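Long-range contact in cell wall binding protein cwp8 (Peptoclostridium difficile, PDB 5J6Q), which probably attaches to the cell wall of the bacterium through its three CWB2 modules, as a protein associated with the S-layer: residues I506-K520 with R565-I579. Numbering follows the deposited sequence.
Sequences INKYYAGATKAYVAK and RLKNATKLVQIGEGI. With SO4 (sulfate ion), chain H; SO4 (sulfate ion), chain G.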
loop_
_atom_site.group_PDB
_atom_site.type_symbol
_atom_site.label_atom_id
_atom_site.label_comp_id
_atom_site.label_asym_id
_atom_site.label_seq_id
_atom_site.Cartn_x
_atom_site.Cartn_y
_atom_site.Cartn_z
ATOM N N ILE A 506 -3.674 17.741 26.996
ATOM C CA ILE A 506 -2.485 16.966 26.691
ATOM C C ILE A 506 -1.324 17.438 27.610
ATOM O O ILE A 506 -0.600 16.603 28.179
ATOM C CB ILE A 506 -2.079 17.048 25.188
ATOM C CG1 ILE A 506 -3.043 16.255 24.234
ATOM C CG2 ILE A 506 -0.665 16.439 25.093
ATOM C CD1 ILE A 506 -3.152 16.877 22.752
ATOM N N ASN A 507 -1.177 18.778 27.818
ATOM C CA ASN A 507 -0.028 19.243 28.641
ATOM C C ASN A 507 -0.169 18.776 30.088
ATOM O O ASN A 507 0.801 18.483 30.758
ATOM C CB ASN A 507 0.025 20.738 28.629
ATOM C CG ASN A 507 1.196 21.426 29.353
ATOM O OD1 ASN A 507 2.395 21.159 29.128
ATOM N ND2 ASN A 507 0.928 22.395 30.177
ATOM N N LYS A 508 -1.368 18.710 30.544
ATOM C CA LYS A 508 -1.570 18.355 31.922
ATOM C C LYS A 508 -1.520 16.881 32.230
ATOM O O LYS A 508 -0.938 16.500 33.238
ATOM C CB LYS A 508 -2.913 18.888 32.409
ATOM C CG LYS A 508 -3.095 18.538 33.911
ATOM C CD LYS A 508 -4.408 19.270 34.530
ATOM C CE LYS A 508 -4.574 18.745 35.946
ATOM N NZ LYS A 508 -4.689 19.853 36.909
ATOM N N TYR A 509 -2.059 16.047 31.379
ATOM C CA TYR A 509 -2.110 14.675 31.767
ATOM C C TYR A 509 -1.259 13.661 31.053
ATOM O O TYR A 509 -1.353 12.509 31.495
ATOM C CB TYR A 509 -3.529 14.199 31.514
ATOM C CG TYR A 509 -4.548 14.905 32.388
ATOM C CD1 TYR A 509 -5.528 15.714 31.826
ATOM C CD2 TYR A 509 -4.577 14.707 33.759
ATOM C CE1 TYR A 509 -6.523 16.299 32.605
ATOM C CE2 TYR A 509 -5.583 15.268 34.555
ATOM C CZ TYR A 509 -6.551 16.054 33.970
ATOM O OH TYR A 509 -7.566 16.562 34.718
ATOM N N TYR A 510 -0.468 14.025 30.007
ATOM C CA TYR A 510 0.067 12.920 29.260
ATOM C C TYR A 510 1.537 12.849 29.148
ATOM O O TYR A 510 2.018 12.159 28.255
ATOM C CB TYR A 510 -0.576 12.935 27.849
ATOM C CG TYR A 510 -2.011 12.436 27.919
ATOM C CD1 TYR A 510 -3.077 13.323 27.890
ATOM C CD2 TYR A 510 -2.279 11.074 28.024
ATOM C CE1 TYR A 510 -4.390 12.851 27.970
ATOM C CE2 TYR A 510 -3.568 10.596 28.109
ATOM C CZ TYR A 510 -4.644 11.509 28.079
ATOM O OH TYR A 510 -5.928 11.038 28.165
ATOM N N ALA A 511 2.286 13.505 30.078
ATOM C CA ALA A 511 3.716 13.421 30.062
ATOM C C ALA A 511 4.070 11.891 30.055
ATOM O O ALA A 511 3.417 11.109 30.766
ATOM C CB ALA A 511 4.299 14.121 31.327
ATOM N N GLY A 512 5.053 11.472 29.286
ATOM C CA GLY A 512 5.376 10.060 29.298
ATOM C C GLY A 512 4.502 9.122 28.457
ATOM O O GLY A 512 4.853 7.942 28.399
ATOM N N ALA A 513 3.383 9.586 27.783
ATOM C CA ALA A 513 2.576 8.640 27.019
ATOM C C ALA A 513 3.470 7.995 25.895
ATOM O O ALA A 513 4.388 8.649 25.329
ATOM C CB ALA A 513 1.332 9.349 26.385
ATOM N N THR A 514 3.206 6.733 25.617
ATOM C CA THR A 514 3.979 5.986 24.646
ATOM C C THR A 514 3.181 5.861 23.305
ATOM O O THR A 514 3.672 5.243 22.344
ATOM C CB THR A 514 4.335 4.647 25.256
ATOM O OG1 THR A 514 3.140 4.061 25.728
ATOM C CG2 THR A 514 5.322 4.815 26.474
ATOM N N LYS A 515 2.009 6.536 23.210
ATOM C CA LYS A 515 1.236 6.527 21.969
ATOM C C LYS A 515 0.474 7.832 21.841
ATOM O O LYS A 515 0.179 8.526 22.877
ATOM C CB LYS A 515 0.193 5.396 22.005
ATOM C CG LYS A 515 0.408 4.329 20.977
ATOM C CD LYS A 515 -0.783 3.362 21.050
ATOM C CE LYS A 515 -0.466 1.919 20.812
ATOM N NZ LYS A 515 -1.635 1.138 21.257
ATOM N N ALA A 516 0.107 8.155 20.602
ATOM C CA ALA A 516 -0.732 9.349 20.373
ATOM C C ALA A 516 -1.804 8.900 19.386
ATOM O O ALA A 516 -1.494 8.180 18.387
ATOM C CB ALA A 516 0.098 10.535 19.767
ATOM N N TYR A 517 -3.001 9.211 19.683
ATOM C CA TYR A 517 -4.066 8.976 18.737
ATOM C C TYR A 517 -4.471 10.378 18.101
ATOM O O TYR A 517 -4.290 11.412 18.760
ATOM C CB TYR A 517 -5.258 8.465 19.519
ATOM C CG TYR A 517 -5.103 7.002 19.912
ATOM C CD1 TYR A 517 -4.315 6.628 20.983
ATOM C CD2 TYR A 517 -5.740 5.996 19.200
ATOM C CE1 TYR A 517 -4.165 5.301 21.351
ATOM C CE2 TYR A 517 -5.589 4.652 19.543
ATOM C CZ TYR A 517 -4.797 4.319 20.628
ATOM O OH TYR A 517 -4.589 3.020 20.947
ATOM N N VAL A 518 -5.060 10.433 16.880
ATOM C CA VAL A 518 -5.470 11.800 16.343
ATOM C C VAL A 518 -6.846 11.649 15.667
ATOM O O VAL A 518 -7.074 10.616 15.021
ATOM C CB VAL A 518 -4.341 12.318 15.381
ATOM C CG1 VAL A 518 -3.975 11.333 14.292
ATOM C CG2 VAL A 518 -4.724 13.640 14.735
ATOM N N ALA A 519 -7.764 12.651 15.814
ATOM C CA ALA A 519 -9.067 12.504 15.230
ATOM C C ALA A 519 -9.616 13.870 14.800
ATOM O O ALA A 519 -9.142 14.874 15.283
ATOM C CB ALA A 519 -9.985 11.905 16.300
ATOM N N LYS A 520 -10.648 13.924 13.964
ATOM C CA LYS A 520 -11.100 15.320 13.493
ATOM C C LYS A 520 -11.595 16.088 14.552
ATOM O O LYS A 520 -12.248 15.551 15.437
ATOM C CB LYS A 520 -12.164 15.084 12.434
ATOM C CG LYS A 520 -11.434 14.545 11.223
ATOM C CD LYS A 520 -12.385 14.476 9.996
ATOM C CE LYS A 520 -13.177 13.244 10.024
ATOM N NZ LYS A 520 -14.262 13.402 9.081
ATOM N N ARG A 565 5.410 16.807 25.655
ATOM C CA ARG A 565 4.870 15.649 26.348
ATOM C C ARG A 565 4.956 14.351 25.663
ATOM O O ARG A 565 4.812 13.343 26.374
ATOM C CB ARG A 565 3.321 15.864 26.668
ATOM C CG ARG A 565 3.028 17.156 27.481
ATOM C CD ARG A 565 3.333 17.008 28.962
ATOM N NE ARG A 565 4.697 17.389 29.155
ATOM C CZ ARG A 565 5.126 18.368 29.941
ATOM N NH1 ARG A 565 6.420 18.613 30.039
ATOM N NH2 ARG A 565 4.258 19.103 30.638
ATOM N N LEU A 566 5.176 14.297 24.344
ATOM C CA LEU A 566 4.951 12.939 23.754
ATOM C C LEU A 566 6.110 12.385 23.061
ATOM O O LEU A 566 6.016 11.581 22.145
ATOM C CB LEU A 566 3.732 13.088 22.755
ATOM C CG LEU A 566 2.498 13.625 23.441
ATOM C CD1 LEU A 566 1.297 13.758 22.369
ATOM C CD2 LEU A 566 1.971 12.747 24.563
ATOM N N LYS A 567 7.254 12.775 23.555
ATOM C CA LYS A 567 8.547 12.358 23.076
ATOM C C LYS A 567 8.749 10.901 23.188
ATOM O O LYS A 567 9.581 10.359 22.471
ATOM C CB LYS A 567 9.611 13.132 23.862
ATOM C CG LYS A 567 10.519 13.876 23.014
ATOM C CD LYS A 567 9.776 14.929 22.266
ATOM C CE LYS A 567 10.586 15.227 21.059
ATOM N NZ LYS A 567 10.805 16.660 20.934
ATOM N N ASN A 568 8.014 10.247 24.063
ATOM C CA ASN A 568 8.100 8.781 24.262
ATOM C C ASN A 568 7.111 8.021 23.317
ATOM O O ASN A 568 7.170 6.805 23.309
ATOM C CB ASN A 568 7.768 8.435 25.737
ATOM C CG ASN A 568 8.790 9.134 26.693
ATOM O OD1 ASN A 568 10.003 8.917 26.586
ATOM N ND2 ASN A 568 8.426 10.102 27.511
ATOM N N ALA A 569 6.257 8.747 22.497
ATOM C CA ALA A 569 5.265 8.055 21.670
ATOM C C ALA A 569 5.931 7.230 20.569
ATOM O O ALA A 569 6.679 7.783 19.844
ATOM C CB ALA A 569 4.300 9.060 21.041
ATOM N N THR A 570 5.681 5.911 20.471
ATOM C CA THR A 570 6.351 5.101 19.452
ATOM C C THR A 570 5.351 4.618 18.461
ATOM O O THR A 570 5.636 3.678 17.711
ATOM C CB THR A 570 7.117 3.919 20.109
ATOM O OG1 THR A 570 6.203 3.138 20.897
ATOM C CG2 THR A 570 8.288 4.436 20.991
ATOM N N LYS A 571 4.183 5.331 18.373
ATOM C CA LYS A 571 3.097 4.948 17.474
ATOM C C LYS A 571 2.076 6.100 17.351
ATOM O O LYS A 571 1.653 6.705 18.384
ATOM C CB LYS A 571 2.378 3.665 18.035
ATOM C CG LYS A 571 1.587 2.906 16.965
ATOM C CD LYS A 571 0.679 1.843 17.538
ATOM C CE LYS A 571 0.284 0.921 16.397
ATOM N NZ LYS A 571 -0.762 -0.082 16.756
ATOM N N LEU A 572 1.699 6.427 16.171
ATOM C CA LEU A 572 0.635 7.449 15.933
ATOM C C LEU A 572 -0.539 6.689 15.297
ATOM O O LEU A 572 -0.360 6.052 14.272
ATOM C CB LEU A 572 1.237 8.501 15.050
ATOM C CG LEU A 572 0.338 9.643 14.615
ATOM C CD1 LEU A 572 -0.492 10.264 15.790
ATOM C CD2 LEU A 572 1.294 10.624 14.002
ATOM N N VAL A 573 -1.702 6.635 15.952
ATOM C CA VAL A 573 -2.855 5.920 15.381
ATOM C C VAL A 573 -3.861 6.999 14.898
ATOM O O VAL A 573 -4.373 7.718 15.746
ATOM C CB VAL A 573 -3.530 5.036 16.437
ATOM C CG1 VAL A 573 -4.736 4.306 15.886
ATOM C CG2 VAL A 573 -2.524 4.031 17.053
ATOM N N GLN A 574 -4.138 7.143 13.613
ATOM C CA GLN A 574 -5.211 8.086 13.143
ATOM C C GLN A 574 -6.626 7.428 13.181
ATOM O O GLN A 574 -6.776 6.373 12.602
ATOM C CB GLN A 574 -4.971 8.479 11.640
ATOM C CG GLN A 574 -6.192 9.205 11.020
ATOM C CD GLN A 574 -5.778 9.846 9.724
ATOM O OE1 GLN A 574 -4.633 10.262 9.572
ATOM N NE2 GLN A 574 -6.642 9.778 8.711
ATOM N N ILE A 575 -7.644 8.018 13.793
ATOM C CA ILE A 575 -8.993 7.475 13.752
ATOM C C ILE A 575 -9.788 8.208 12.614
ATOM O O ILE A 575 -9.850 9.467 12.679
ATOM C CB ILE A 575 -9.819 7.764 15.064
ATOM C CG1 ILE A 575 -9.004 7.275 16.356
ATOM C CG2 ILE A 575 -11.216 6.996 15.039
ATOM C CD1 ILE A 575 -8.585 5.883 16.118
ATOM N N GLY A 576 -10.436 7.473 11.655
ATOM C CA GLY A 576 -11.241 8.222 10.647
ATOM C C GLY A 576 -10.421 8.700 9.482
ATOM O O GLY A 576 -9.198 8.447 9.396
ATOM N N GLU A 577 -11.072 9.405 8.578
ATOM C CA GLU A 577 -10.471 9.891 7.328
ATOM C C GLU A 577 -10.624 11.400 7.215
ATOM O O GLU A 577 -11.335 11.985 8.026
ATOM C CB GLU A 577 -11.219 9.227 6.100
ATOM C CG GLU A 577 -10.874 7.779 5.945
ATOM C CD GLU A 577 -9.422 7.505 5.591
ATOM O OE1 GLU A 577 -8.957 6.391 5.929
ATOM O OE2 GLU A 577 -8.759 8.373 4.986
ATOM N N GLY A 578 -9.973 12.070 6.261
ATOM C CA GLY A 578 -10.152 13.540 6.206
ATOM C C GLY A 578 -9.190 14.332 7.095
ATOM O O GLY A 578 -9.395 15.502 7.383
ATOM N N ILE A 579 -8.129 13.687 7.611
ATOM C CA ILE A 579 -7.181 14.438 8.403
ATOM C C ILE A 579 -6.065 14.741 7.473
ATOM O O ILE A 579 -5.555 13.844 6.816
ATOM C CB ILE A 579 -6.742 13.640 9.698
ATOM C CG1 ILE A 579 -7.920 13.617 10.807
ATOM C CG2 ILE A 579 -5.518 14.356 10.237
ATOM C CD1 ILE A 579 -7.826 12.438 11.792
HETATM S S SO4 H . -4.059 1.089 18.239
HETATM O O1 SO4 H . -4.770 2.374 18.168
HETATM O O2 SO4 H . -4.044 0.457 16.779
HETATM O O3 SO4 H . -2.647 1.104 18.738
HETATM O O4 SO4 H . -4.968 0.511 19.203
HETATM S S SO4 G . 7.957 21.243 31.129
HETATM O O1 SO4 G . 8.969 21.901 32.103
HETATM O O2 SO4 G . 7.345 22.200 30.302
HETATM O O3 SO4 G . 6.921 20.606 31.944
HETATM O O4 SO4 G . 8.705 20.239 30.358
HETATM O O HOH W 1 7.261 13.430 28.511
HETATM O O HOH W 2 -11.403 11.582 12.415
#
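A parallel pairing of strands A516-A519 and L572-I575 joins these segments of the third CWB2 module; they are the two central strands of a four-stranded parallel sheet, flanked by strands 547-549 and 286-289, the latter from much earlier in the chain. Just ahead of the ladder, in the approaching loops, T570 N donates to T514 O (2.8 Å) from above the carbonyl plane. A516 N then binds K571 O, at the entry to the strand, V573 N binds A516 O (2.9 Å), V518 N binds V573 O, and I575 N closes the run on V518 O, almost straight at 171°. On one face A516 CB and V518 CG1 pack against L572 CD1, the latter pair at 3.9 Å, and helix 581-590 covers this side. On the other, the Y517 ring lies alongside V573, whose CG2 sits over one ring face near the rim, while I575 CD1 meets the ring edge; helix 531-542 packs here. K515 and K571 run side by side; K515 CE and K571 CD come to 3.5 Å, tighter than usual van der Waals contact, and both ammonium groups bind O3 of one sulfate; K571 NZ also forms salt bridges with E283 and E287. Farther back, R565, bent at chi2 and chi3 (-78° and 90°), passes A511, and NH1 grips O3 of a second sulfate at 2.8 Å; both ions probably come from the crystallisation liquor. Each strand follows a helix, 498-509 or 556-565, an alternation matching the Toprim-like alpha/beta fold of CWB2 modules.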